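Local coordinates for hypothetical shikimate 5-dehydrogenase-like protein HI0607 (Haemophilus influenzae, PDB 1NPY) that catalyses the NADP(+)-dependent oxidation of shikimate to 3-dehydroshikimate in vitro, with much lower activity than classical AroE enzymes, so that its biological substrate may be another compound, at residues 69-74 with 83-88; 174-179 with 200-205; 6-11 with 34-39; 130-135 with 160-165. All blocks are in the same frame, centred on the assembly; numbering follows the deposited sequence.

In the fold
Followed from the N terminus, the four contacts come strictly in series: each closes before the next opens, and none nests in or crosses another. Contact 3 closes first, pairing strand 35-40 with strand 7-12 at the border of the mixed sheet and closing the loop that carries helix 19-31. Contact 1 then folds the loop around 83-88 back onto 69-74, near the inferred active-site Lys67. Contacts 4 and 2 belong to the nucleotide-binding domain built on the parallel sheet, where one joins two neighbouring helices and the other seats helix 200-205 by strand 178-181. Contacts 1 and 4 touch each other across the domains.

Contact 1: residues 69-74 with 83-88; sequences TCMPFL and AIESVN
The flat peptide group joining Glu85 to Ser86 receives the thioether of Met71 over one of its faces, SD lying 3.7 Å from Glu85 O. A second flat group, the Glu85 carboxylate, meets the Met71 terminal methyl CE close to its own plane, at 3.8 Å from OE2. Both meetings depend on the shape of the methionine: the chain runs straight through CG and then bends at chi3 (61°), which turns CE toward the Glu85 carboxylate, and the two side chains run roughly square to each other. Nearer its root, Met71 CG packs on Val87 CG2 at 3.7 Å. Val87 is the hub of the apolar part, for its CB also faces Cys70 SG at 3.8 Å while CG1 meets Leu74 CD1 tip to tip at 4.1 Å. Positive phi at Glu85 (45°) belongs to a Schellman motif that ends helix 79-82, and the chain leaving it brings Val87 in front of the 3-10 turn 71-73. Ser86 points the other way, its OG hydrogen-bonded to Glu68, and lies close to Lys67, the inferred proton donor/acceptor. Around the apolar cluster, Leu74 rests on Ile49 of helix 45-55, and Leu74 and Val87 both reach Ala99 of strand 96-100.

Contact 2: residues 174-179 with 200-205; sequences QQADIL and KAFIDN
Phe202 is the first residue of helix 200-205 to meet segment 174-179, and it contributes the largest share of the buried surface. Leu179 CD2 sits at one edge of its ring, 3.5 Å from Phe202 CD2, and Gln174 CB lies in the ring plane by CZ at 3.7 Å. Ala176 CB adds an oblique contact to CE2, and Gln174 O comes within 3.1 Å of CE1. The chi1 of -129°, away from the staggered values, swings the ring out from the helix toward segment 174-179. At the backbone, Phe202 O and Ala176 O are bridged by one water, which donates to both, at 2.7 Å to Phe202 O. One residue on, Ile203 offers its CA and CG1 to the other leucine methyl, CD1, at 3.8 Å from Ile203 CA, so Leu179 forks between two consecutive helix residues. Farther along, Asn205 O accepts from a second water that also donates to Asp177 OD1 at 2.8 Å. Apolar contacts with two bridging waters along one side thus seat the helix in the beta-alpha-beta unit of strand 178-181, helix 200-205 and strand 208-211, part of a Rossmann-type nucleotide-binding domain.

Contact 3: residues 6-11 with 34-39; sequences TQLCMS and NFIYKA
Gln7 and Phe35 face each other across the parallel strand pair of the beta-alpha-beta unit 7-12, 19-31, 35-40, and the glutamine lies over the ring. The backbone pairing places Gln7 CB over the ring face, 3.9 Å from the Phe35 centroid and only 7° off the normal, a CH-pi contact. The first torsion, with CG beside the backbone N, and a bend at chi2 then steer the amide toward CE1 and CZ, its plane turned 41° from the ring. The same ring takes Cys9 SG at its edge, 3.7 Å from Phe35 CE2, a sulfur-aromatic contact. Next along this face, Tyr37 has CG anti to its backbone N (chi1 -165°), which lays its ring against the Cys9-Met10 backbone, with Met10 CA over the ring centre and Cys9 CB 3.8 Å from CD1. Phe35 also meets Tyr28, and Tyr37 stacks on His24, both from helix 19-31. On the opposite face, Leu8 CD1 packs against Ile36 CG1 at 3.9 Å, and Thr6 CG2 reaches Ile36 CG1 at a similar distance. Five backbone bonds lace the strands in regular parallel register; Cys9 is tied twice, by its N to Ile36 O at 2.9 Å and by its O to Lys38 N. At the start of the pair Thr6 OG1 donates to Asn34 OD1 at 2.7 Å, tilted from the carbonyl plane, and accepts from Asn3 N. The chemistry is therefore divided: polar bonds fix the beginning of the pairing, and two aromatic rings and the Cys9 sulfur make the face toward helix 19-31 cohesive.

Contact 4: residues 130-135 with 160-165; sequences MAKAVV and AALYGY
Val135 and Tyr163 mark the closest backbone approach, their CA atoms 7.4 Å apart, between two helices of a Rossmann-type nucleotide-binding domain. Segment 130-135 opens helix 131-140 behind the glycine-rich turn, whose last residue, Met130, is thought by similarity to bind NADP(+). Segment 160-165 is the end of helix 153-163, closed by a Schellman motif: Gly164 has positive phi (67°), Tyr165 N returns to Ala160 O at 2.7 Å, and Gly164 N makes a weak bond to Ala161 O. The final turn supplies Tyr163, and the reversal at Gly164 brings Tyr165 to the same methyl of Val135. CG1, anti to the backbone N (chi1 174°), stands at the edge of the Tyr165 ring, 3.5 Å from CD2, and meets Tyr163 CD2 obliquely at 3.7 Å. Val135 and Tyr165 run alongside each other, pointing opposite ways, and the tyrosine goes on to bond Phe143 O through its OH. Lys132 is extended and nearly perpendicular to Tyr163, its aliphatic chain against the phenol, while its CE touches Leu162 CD2 at 4.1 Å. Its NZ makes a weak hydrogen bond to Ile84 O, and the Tyr163 hydroxyl, bonded to Ala83 O, lies 3.6 Å from Lys132 CG.

Contact 1: residues 69-74 with 83-88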
loop_
_atom_site.group_PDB
_atom_site.type_symbol
_atom_site.label_atom_id
_atom_site.label_comp_id
_atom_site.label_asym_id
_atom_site.label_seq_id
_atom_site.Cartn_x
_atom_site.Cartn_y
_atom_site.Cartn_z
ATOM N N THR A 69 11.300 8.920 -8.825
ATOM C CA THR A 69 12.599 9.059 -9.496
ATOM C C THR A 69 13.088 7.822 -10.238
ATOM O O THR A 69 13.919 7.962 -11.131
ATOM C CB THR A 69 13.718 9.590 -8.570
ATOM O OG1 THR A 69 13.940 8.699 -7.467
ATOM C CG2 THR A 69 13.338 10.942 -7.949
ATOM N N CYS A 70 12.602 6.623 -9.893
ATOM C CA CYS A 70 12.947 5.447 -10.666
ATOM C C CYS A 70 12.317 5.425 -12.066
ATOM O O CYS A 70 12.769 4.689 -12.934
ATOM C CB CYS A 70 12.530 4.160 -9.931
ATOM S SG CYS A 70 10.761 3.826 -9.806
ATOM N N MET A 71 11.249 6.172 -12.288
ATOM C CA MET A 71 10.387 5.936 -13.435
ATOM C C MET A 71 11.052 6.192 -14.795
ATOM O O MET A 71 10.799 5.437 -15.730
ATOM C CB MET A 71 9.088 6.723 -13.278
ATOM C CG MET A 71 8.274 6.245 -12.079
ATOM S SD MET A 71 6.684 7.039 -11.831
ATOM C CE MET A 71 5.829 6.658 -13.259
ATOM N N PRO A 72 11.888 7.218 -14.922
ATOM C CA PRO A 72 12.591 7.477 -16.187
ATOM C C PRO A 72 13.447 6.320 -16.689
ATOM O O PRO A 72 13.811 6.239 -17.863
ATOM C CB PRO A 72 13.453 8.691 -15.845
ATOM C CG PRO A 72 12.691 9.415 -14.820
ATOM C CD PRO A 72 12.158 8.281 -13.943
ATOM N N PHE A 73 13.751 5.388 -15.791
ATOM C CA PHE A 73 14.684 4.312 -16.099
ATOM C C PHE A 73 14.001 2.982 -16.410
ATOM O O PHE A 73 14.670 1.972 -16.609
ATOM C CB PHE A 73 15.698 4.208 -14.954
ATOM C CG PHE A 73 16.399 5.508 -14.707
ATOM C CD1 PHE A 73 17.158 6.066 -15.732
ATOM C CD2 PHE A 73 16.135 6.245 -13.570
ATOM C CE1 PHE A 73 17.694 7.326 -15.585
ATOM C CE2 PHE A 73 16.710 7.480 -13.400
ATOM C CZ PHE A 73 17.479 8.018 -14.423
ATOM N N LEU A 74 12.673 2.975 -16.388
ATOM C CA LEU A 74 11.895 1.763 -16.608
ATOM C C LEU A 74 11.373 1.737 -18.031
ATOM O O LEU A 74 11.242 2.756 -18.715
ATOM C CB LEU A 74 10.727 1.675 -15.632
ATOM C CG LEU A 74 11.196 1.915 -14.189
ATOM C CD1 LEU A 74 10.003 1.904 -13.271
ATOM C CD2 LEU A 74 12.212 0.881 -13.807
ATOM N N ALA A 83 -1.908 5.000 -12.652
ATOM C CA ALA A 83 -3.098 5.515 -11.992
ATOM C C ALA A 83 -2.763 6.575 -10.953
ATOM O O ALA A 83 -3.572 7.472 -10.704
ATOM C CB ALA A 83 -3.873 4.386 -11.365
ATOM N N ILE A 84 -1.562 6.472 -10.382
ATOM C CA ILE A 84 -1.076 7.405 -9.381
ATOM C C ILE A 84 0.323 7.959 -9.653
ATOM O O ILE A 84 0.881 8.644 -8.792
ATOM C CB ILE A 84 -1.150 6.763 -7.988
ATOM C CG1 ILE A 84 -0.350 5.463 -7.969
ATOM C CG2 ILE A 84 -2.592 6.462 -7.580
ATOM C CD1 ILE A 84 -0.233 4.798 -6.588
ATOM N N GLU A 85 0.841 7.712 -10.850
ATOM C CA GLU A 85 2.167 8.140 -11.288
ATOM C C GLU A 85 3.240 7.885 -10.233
ATOM O O GLU A 85 4.015 8.751 -9.839
ATOM C CB GLU A 85 2.151 9.577 -11.825
ATOM C CG GLU A 85 1.253 9.731 -13.052
ATOM C CD GLU A 85 1.580 8.889 -14.289
ATOM O OE1 GLU A 85 0.678 8.799 -15.163
ATOM O OE2 GLU A 85 2.678 8.300 -14.467
ATOM N N SER A 86 3.269 6.651 -9.741
ATOM C CA SER A 86 4.203 6.257 -8.691
ATOM C C SER A 86 4.395 4.748 -8.794
ATOM O O SER A 86 3.399 4.040 -8.903
ATOM C CB SER A 86 3.599 6.546 -7.313
ATOM O OG SER A 86 4.544 6.407 -6.268
ATOM N N VAL A 87 5.626 4.262 -8.678
ATOM C CA VAL A 87 5.987 2.856 -8.818
ATOM C C VAL A 87 6.469 2.294 -7.490
ATOM O O VAL A 87 7.316 2.916 -6.829
ATOM C CB VAL A 87 7.122 2.707 -9.850
ATOM C CG1 VAL A 87 7.679 1.293 -9.904
ATOM C CG2 VAL A 87 6.589 3.066 -11.232
ATOM N N ASN A 88 5.975 1.124 -7.097
ATOM C CA ASN A 88 6.513 0.439 -5.922
ATOM C C ASN A 88 7.024 -0.968 -6.240
ATOM O O ASN A 88 7.502 -1.695 -5.379
ATOM C CB ASN A 88 5.522 0.444 -4.762
ATOM C CG ASN A 88 4.574 -0.741 -4.811
ATOM O OD1 ASN A 88 4.265 -1.193 -5.915
ATOM N ND2 ASN A 88 4.136 -1.255 -3.647
#

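Contact 2: residues 174-179 with 200-205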
loop_
_atom_site.group_PDB
_atom_site.type_symbol
_atom_site.label_atom_id
_atom_site.label_comp_id
_atom_site.label_asym_id
_atom_site.label_seq_id
_atom_site.Cartn_x
_atom_site.Cartn_y
_atom_site.Cartn_z
ATOM N N GLN A 174 -21.178 16.805 7.892
ATOM C CA GLN A 174 -20.867 15.746 6.947
ATOM C C GLN A 174 -21.316 14.439 7.573
ATOM O O GLN A 174 -21.208 14.253 8.787
ATOM C CB GLN A 174 -19.362 15.690 6.668
ATOM C CG GLN A 174 -18.768 16.971 6.101
ATOM C CD GLN A 174 -19.289 17.293 4.719
ATOM O OE1 GLN A 174 -19.671 16.394 3.970
ATOM N NE2 GLN A 174 -19.303 18.574 4.375
ATOM N N GLN A 175 -21.849 13.567 6.725
ATOM C CA GLN A 175 -22.070 12.168 7.071
ATOM C C GLN A 175 -21.318 11.336 6.034
ATOM O O GLN A 175 -21.030 11.808 4.939
ATOM C CB GLN A 175 -23.564 11.829 7.103
ATOM C CG GLN A 175 -24.184 11.299 5.814
ATOM C CD GLN A 175 -24.568 9.834 5.920
ATOM O OE1 GLN A 175 -25.518 9.496 6.632
ATOM N NE2 GLN A 175 -23.823 8.958 5.247
ATOM N N ALA A 176 -20.988 10.105 6.405
ATOM C CA ALA A 176 -20.282 9.192 5.516
ATOM C C ALA A 176 -20.420 7.748 6.006
ATOM O O ALA A 176 -20.554 7.490 7.201
ATOM C CB ALA A 176 -18.829 9.592 5.415
ATOM N N ASP A 177 -20.425 6.808 5.066
ATOM C CA ASP A 177 -20.547 5.389 5.364
ATOM C C ASP A 177 -19.224 4.675 5.554
ATOM O O ASP A 177 -19.132 3.695 6.289
ATOM C CB ASP A 177 -21.292 4.740 4.204
ATOM C CG ASP A 177 -22.610 5.416 3.967
ATOM O OD1 ASP A 177 -23.387 5.433 4.942
ATOM O OD2 ASP A 177 -22.921 5.971 2.896
ATOM N N ILE A 178 -18.209 5.140 4.833
ATOM C CA ILE A 178 -16.883 4.550 4.806
ATOM C C ILE A 178 -15.884 5.637 5.195
ATOM O O ILE A 178 -15.725 6.643 4.497
ATOM C CB ILE A 178 -16.551 3.953 3.424
ATOM C CG1 ILE A 178 -17.548 2.845 3.057
ATOM C CG2 ILE A 178 -15.160 3.378 3.387
ATOM C CD1 ILE A 178 -17.455 2.357 1.598
ATOM N N LEU A 179 -15.199 5.413 6.310
ATOM C CA LEU A 179 -14.160 6.317 6.784
ATOM C C LEU A 179 -12.784 5.705 6.580
ATOM O O LEU A 179 -12.527 4.585 7.018
ATOM C CB LEU A 179 -14.342 6.604 8.272
ATOM C CG LEU A 179 -15.773 7.014 8.621
ATOM C CD1 LEU A 179 -15.828 7.210 10.131
ATOM C CD2 LEU A 179 -16.164 8.311 7.937
ATOM N N LYS A 200 -15.638 10.128 17.370
ATOM C CA LYS A 200 -16.549 9.035 17.723
ATOM C C LYS A 200 -17.921 9.162 17.075
ATOM O O LYS A 200 -18.467 8.196 16.531
ATOM C CB LYS A 200 -16.691 8.916 19.242
ATOM C CG LYS A 200 -15.412 8.448 19.924
ATOM C CD LYS A 200 -15.569 8.116 21.404
ATOM C CE LYS A 200 -15.628 9.379 22.230
ATOM N NZ LYS A 200 -14.319 10.090 22.280
ATOM N N ALA A 201 -18.484 10.362 17.066
ATOM C CA ALA A 201 -19.818 10.568 16.498
ATOM C C ALA A 201 -19.855 10.189 15.025
ATOM O O ALA A 201 -20.860 9.711 14.494
ATOM C CB ALA A 201 -20.228 12.017 16.670
ATOM N N PHE A 202 -18.740 10.457 14.347
ATOM C CA PHE A 202 -18.626 10.087 12.948
ATOM C C PHE A 202 -18.546 8.578 12.731
ATOM O O PHE A 202 -19.219 8.012 11.864
ATOM C CB PHE A 202 -17.377 10.770 12.398
ATOM C CG PHE A 202 -17.639 11.511 11.144
ATOM C CD1 PHE A 202 -18.193 12.773 11.185
ATOM C CD2 PHE A 202 -17.355 10.920 9.926
ATOM C CE1 PHE A 202 -18.444 13.460 10.011
ATOM C CE2 PHE A 202 -17.618 11.592 8.756
ATOM C CZ PHE A 202 -18.160 12.867 8.800
ATOM N N ILE A 203 -17.692 7.934 13.515
ATOM C CA ILE A 203 -17.544 6.480 13.482
ATOM C C ILE A 203 -18.872 5.806 13.802
ATOM O O ILE A 203 -19.230 4.830 13.161
ATOM C CB ILE A 203 -16.447 6.005 14.461
ATOM C CG1 ILE A 203 -15.133 6.731 14.142
ATOM C CG2 ILE A 203 -16.331 4.484 14.447
ATOM C CD1 ILE A 203 -14.024 6.637 15.174
ATOM N N ASP A 204 -19.613 6.338 14.770
ATOM C CA ASP A 204 -20.904 5.759 15.155
ATOM C C ASP A 204 -21.861 5.689 13.967
ATOM O O ASP A 204 -22.688 4.778 13.884
ATOM C CB ASP A 204 -21.605 6.618 16.210
ATOM C CG ASP A 204 -21.011 6.521 17.605
ATOM O OD1 ASP A 204 -20.280 5.565 17.917
ATOM O OD2 ASP A 204 -21.284 7.377 18.480
ATOM N N ASN A 205 -21.797 6.731 13.141
ATOM C CA ASN A 205 -22.705 6.911 12.010
ATOM C C ASN A 205 -22.232 6.245 10.722
ATOM O O ASN A 205 -22.946 6.230 9.712
ATOM C CB ASN A 205 -22.923 8.400 11.784
ATOM C CG ASN A 205 -23.759 9.014 12.877
ATOM O OD1 ASN A 205 -23.479 10.118 13.340
ATOM N ND2 ASN A 205 -24.763 8.275 13.328
HETATM O O HOH W 1 -20.088 9.072 9.548
HETATM O O HOH W 2 -23.086 4.052 7.410
#

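Contact 3: residues 6-11 with 34-39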
loop_
_atom_site.group_PDB
_atom_site.type_symbol
_atom_site.label_atom_id
_atom_site.label_comp_id
_atom_site.label_asym_id
_atom_site.label_seq_id
_atom_site.Cartn_x
_atom_site.Cartn_y
_atom_site.Cartn_z
ATOM N N THR A 6 19.993 -19.325 -8.722
ATOM C CA THR A 6 19.065 -18.703 -7.780
ATOM C C THR A 6 18.766 -17.294 -8.277
ATOM O O THR A 6 19.677 -16.541 -8.643
ATOM C CB THR A 6 19.730 -18.589 -6.401
ATOM O OG1 THR A 6 20.057 -19.889 -5.909
ATOM C CG2 THR A 6 18.809 -17.984 -5.349
ATOM N N GLN A 7 17.487 -16.941 -8.291
ATOM C CA GLN A 7 17.101 -15.598 -8.699
ATOM C C GLN A 7 17.099 -14.661 -7.492
ATOM O O GLN A 7 16.611 -15.038 -6.437
ATOM C CB GLN A 7 15.751 -15.625 -9.400
ATOM C CG GLN A 7 15.890 -16.429 -10.705
ATOM C CD GLN A 7 14.891 -17.566 -10.894
ATOM O OE1 GLN A 7 13.873 -17.370 -11.564
ATOM N NE2 GLN A 7 15.203 -18.764 -10.368
ATOM N N LEU A 8 17.619 -13.449 -7.661
ATOM C CA LEU A 8 17.562 -12.438 -6.600
ATOM C C LEU A 8 16.391 -11.489 -6.824
ATOM O O LEU A 8 16.208 -10.932 -7.916
ATOM C CB LEU A 8 18.858 -11.642 -6.544
ATOM C CG LEU A 8 18.912 -10.481 -5.554
ATOM C CD1 LEU A 8 18.754 -10.912 -4.116
ATOM C CD2 LEU A 8 20.220 -9.727 -5.757
ATOM N N CYS A 9 15.572 -11.331 -5.791
ATOM C CA CYS A 9 14.587 -10.275 -5.748
ATOM C C CYS A 9 15.000 -9.373 -4.584
ATOM O O CYS A 9 15.768 -9.798 -3.700
ATOM C CB CYS A 9 13.160 -10.773 -5.550
ATOM S SG CYS A 9 12.565 -11.635 -7.019
ATOM N N MET A 10 14.547 -8.135 -4.658
ATOM C CA MET A 10 15.115 -7.126 -3.765
ATOM C C MET A 10 14.215 -5.925 -3.541
ATOM O O MET A 10 13.117 -5.830 -4.101
ATOM C CB MET A 10 16.436 -6.654 -4.376
ATOM C CG MET A 10 16.356 -5.916 -5.703
ATOM S SD MET A 10 17.955 -5.313 -6.237
ATOM C CE MET A 10 17.965 -3.764 -5.362
ATOM N N SER A 11 14.676 -5.016 -2.682
ATOM C CA SER A 11 13.993 -3.738 -2.534
ATOM C C SER A 11 15.055 -2.621 -2.479
ATOM O O SER A 11 16.219 -2.874 -2.165
ATOM C CB SER A 11 13.143 -3.687 -1.275
ATOM O OG SER A 11 13.903 -3.745 -0.086
ATOM N N ASN A 34 13.706 -21.389 -6.015
ATOM C CA ASN A 34 15.126 -21.058 -6.011
ATOM C C ASN A 34 15.358 -19.567 -6.217
ATOM O O ASN A 34 15.771 -19.110 -7.295
ATOM C CB ASN A 34 15.851 -21.833 -7.119
ATOM C CG ASN A 34 17.362 -21.741 -6.983
ATOM O OD1 ASN A 34 17.876 -21.430 -5.905
ATOM N ND2 ASN A 34 18.077 -22.050 -8.062
ATOM N N PHE A 35 15.021 -18.846 -5.154
ATOM C CA PHE A 35 14.970 -17.387 -5.086
ATOM C C PHE A 35 15.523 -17.013 -3.711
ATOM O O PHE A 35 15.366 -17.771 -2.743
ATOM C CB PHE A 35 13.537 -16.865 -5.127
ATOM C CG PHE A 35 12.941 -16.650 -6.500
ATOM C CD1 PHE A 35 12.637 -17.717 -7.336
ATOM C CD2 PHE A 35 12.590 -15.374 -6.916
ATOM C CE1 PHE A 35 12.061 -17.512 -8.571
ATOM C CE2 PHE A 35 12.011 -15.156 -8.130
ATOM C CZ PHE A 35 11.757 -16.228 -8.974
ATOM N N ILE A 36 16.146 -15.839 -3.637
ATOM C CA ILE A 36 16.478 -15.138 -2.396
ATOM C C ILE A 36 16.072 -13.677 -2.493
ATOM O O ILE A 36 15.947 -13.110 -3.589
ATOM C CB ILE A 36 17.971 -15.212 -2.060
ATOM C CG1 ILE A 36 18.826 -14.682 -3.211
ATOM C CG2 ILE A 36 18.339 -16.613 -1.656
ATOM C CD1 ILE A 36 20.290 -14.383 -2.855
ATOM N N TYR A 37 15.797 -13.065 -1.343
ATOM C CA TYR A 37 15.389 -11.676 -1.288
ATOM C C TYR A 37 16.325 -10.903 -0.348
ATOM O O TYR A 37 16.697 -11.421 0.709
ATOM C CB TYR A 37 13.986 -11.552 -0.698
ATOM C CG TYR A 37 13.294 -10.217 -0.908
ATOM C CD1 TYR A 37 12.365 -10.054 -1.939
ATOM C CD2 TYR A 37 13.536 -9.112 -0.089
ATOM C CE1 TYR A 37 11.694 -8.870 -2.143
ATOM C CE2 TYR A 37 12.846 -7.923 -0.270
ATOM C CZ TYR A 37 11.903 -7.811 -1.285
ATOM O OH TYR A 37 11.175 -6.669 -1.508
ATOM N N LYS A 38 16.714 -9.700 -0.746
ATOM C CA LYS A 38 17.410 -8.803 0.179
ATOM C C LYS A 38 17.060 -7.343 -0.057
ATOM O O LYS A 38 16.904 -6.904 -1.196
ATOM C CB LYS A 38 18.924 -8.976 0.053
ATOM C CG LYS A 38 19.671 -8.437 1.261
ATOM C CD LYS A 38 21.176 -8.497 1.066
ATOM C CE LYS A 38 21.734 -7.135 0.688
ATOM N NZ LYS A 38 21.649 -6.132 1.804
ATOM N N ALA A 39 16.925 -6.580 1.028
ATOM C CA ALA A 39 16.805 -5.134 0.949
ATOM C C ALA A 39 18.160 -4.467 0.726
ATOM O O ALA A 39 19.183 -4.818 1.328
ATOM C CB ALA A 39 16.168 -4.608 2.231
#

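Contact 4: residues 130-135 with 160-165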
loop_
_atom_site.group_PDB
_atom_site.type_symbol
_atom_site.label_atom_id
_atom_site.label_comp_id
_atom_site.label_asym_id
_atom_site.label_seq_id
_atom_site.Cartn_x
_atom_site.Cartn_y
_atom_site.Cartn_z
ATOM N N MET A 130 -0.485 7.155 1.492
ATOM C CA MET A 130 -1.241 6.269 0.632
ATOM C C MET A 130 -2.475 6.958 0.092
ATOM O O MET A 130 -3.288 6.286 -0.517
ATOM C CB MET A 130 -1.641 5.096 1.521
ATOM C CG MET A 130 -0.460 4.266 1.868
ATOM S SD MET A 130 -0.512 3.073 0.534
ATOM C CE MET A 130 -1.386 1.886 1.390
ATOM N N ALA A 131 -2.667 8.254 0.360
ATOM C CA ALA A 131 -3.900 8.933 -0.044
ATOM C C ALA A 131 -4.200 8.767 -1.521
ATOM O O ALA A 131 -5.318 8.440 -1.920
ATOM C CB ALA A 131 -3.833 10.408 0.282
ATOM N N LYS A 132 -3.189 9.018 -2.349
ATOM C CA LYS A 132 -3.428 8.971 -3.782
ATOM C C LYS A 132 -3.859 7.575 -4.232
ATOM O O LYS A 132 -4.855 7.435 -4.935
ATOM C CB LYS A 132 -2.185 9.513 -4.498
ATOM C CG LYS A 132 -2.403 10.071 -5.872
ATOM C CD LYS A 132 -1.052 10.618 -6.365
ATOM C CE LYS A 132 -1.128 11.117 -7.784
ATOM N NZ LYS A 132 0.208 11.689 -8.108
ATOM N N ALA A 133 -3.189 6.530 -3.755
ATOM C CA ALA A 133 -3.532 5.142 -4.052
ATOM C C ALA A 133 -4.945 4.806 -3.586
ATOM O O ALA A 133 -5.716 4.235 -4.337
ATOM C CB ALA A 133 -2.561 4.190 -3.389
ATOM N N VAL A 134 -5.313 5.234 -2.387
ATOM C CA VAL A 134 -6.669 5.042 -1.884
ATOM C C VAL A 134 -7.729 5.735 -2.753
ATOM O O VAL A 134 -8.705 5.101 -3.179
ATOM C CB VAL A 134 -6.739 5.488 -0.403
ATOM C CG1 VAL A 134 -8.198 5.590 0.009
ATOM C CG2 VAL A 134 -5.912 4.509 0.463
ATOM N N VAL A 135 -7.538 7.025 -3.017
ATOM C CA VAL A 135 -8.496 7.810 -3.779
ATOM C C VAL A 135 -8.668 7.222 -5.176
ATOM O O VAL A 135 -9.791 7.096 -5.680
ATOM C CB VAL A 135 -8.116 9.292 -3.807
ATOM C CG1 VAL A 135 -9.039 10.089 -4.731
ATOM C CG2 VAL A 135 -8.180 9.848 -2.401
ATOM N N ALA A 160 -8.617 15.996 -4.938
ATOM C CA ALA A 160 -10.010 16.095 -5.331
ATOM C C ALA A 160 -10.200 16.474 -6.799
ATOM O O ALA A 160 -10.982 15.829 -7.498
ATOM C CB ALA A 160 -10.752 17.071 -4.422
ATOM N N ALA A 161 -9.499 17.503 -7.275
ATOM C CA ALA A 161 -9.635 17.936 -8.670
ATOM C C ALA A 161 -9.139 16.876 -9.640
ATOM O O ALA A 161 -9.789 16.576 -10.644
ATOM C CB ALA A 161 -8.899 19.253 -8.897
ATOM N N LEU A 162 -8.072 16.184 -9.256
ATOM C CA LEU A 162 -7.435 15.226 -10.160
ATOM C C LEU A 162 -8.335 14.025 -10.365
ATOM O O LEU A 162 -8.441 13.485 -11.470
ATOM C CB LEU A 162 -6.066 14.811 -9.605
ATOM C CG LEU A 162 -5.152 13.938 -10.462
ATOM C CD1 LEU A 162 -4.647 14.722 -11.642
ATOM C CD2 LEU A 162 -3.969 13.450 -9.655
ATOM N N TYR A 163 -8.967 13.582 -9.281
ATOM C CA TYR A 163 -9.872 12.439 -9.341
ATOM C C TYR A 163 -11.361 12.782 -9.402
ATOM O O TYR A 163 -12.191 11.881 -9.358
ATOM C CB TYR A 163 -9.563 11.450 -8.206
ATOM C CG TYR A 163 -8.174 10.884 -8.359
ATOM C CD1 TYR A 163 -7.912 9.887 -9.274
ATOM C CD2 TYR A 163 -7.117 11.407 -7.656
ATOM C CE1 TYR A 163 -6.644 9.381 -9.450
ATOM C CE2 TYR A 163 -5.841 10.920 -7.822
ATOM C CZ TYR A 163 -5.612 9.902 -8.719
ATOM O OH TYR A 163 -4.333 9.422 -8.880
ATOM N N GLY A 164 -11.727 14.045 -9.601
ATOM C CA GLY A 164 -13.127 14.414 -9.732
ATOM C C GLY A 164 -13.981 14.256 -8.491
ATOM O O GLY A 164 -15.157 13.902 -8.546
ATOM N N TYR A 165 -13.356 14.502 -7.349
ATOM C CA TYR A 165 -14.018 14.445 -6.058
ATOM C C TYR A 165 -14.063 15.821 -5.407
ATOM O O TYR A 165 -13.716 16.819 -6.029
ATOM C CB TYR A 165 -13.226 13.455 -5.205
ATOM C CG TYR A 165 -13.417 12.006 -5.571
ATOM C CD1 TYR A 165 -14.672 11.480 -5.889
ATOM C CD2 TYR A 165 -12.332 11.136 -5.523
ATOM C CE1 TYR A 165 -14.830 10.122 -6.152
ATOM C CE2 TYR A 165 -12.480 9.785 -5.773
ATOM C CZ TYR A 165 -13.712 9.291 -6.103
ATOM O OH TYR A 165 -13.813 7.929 -6.275
#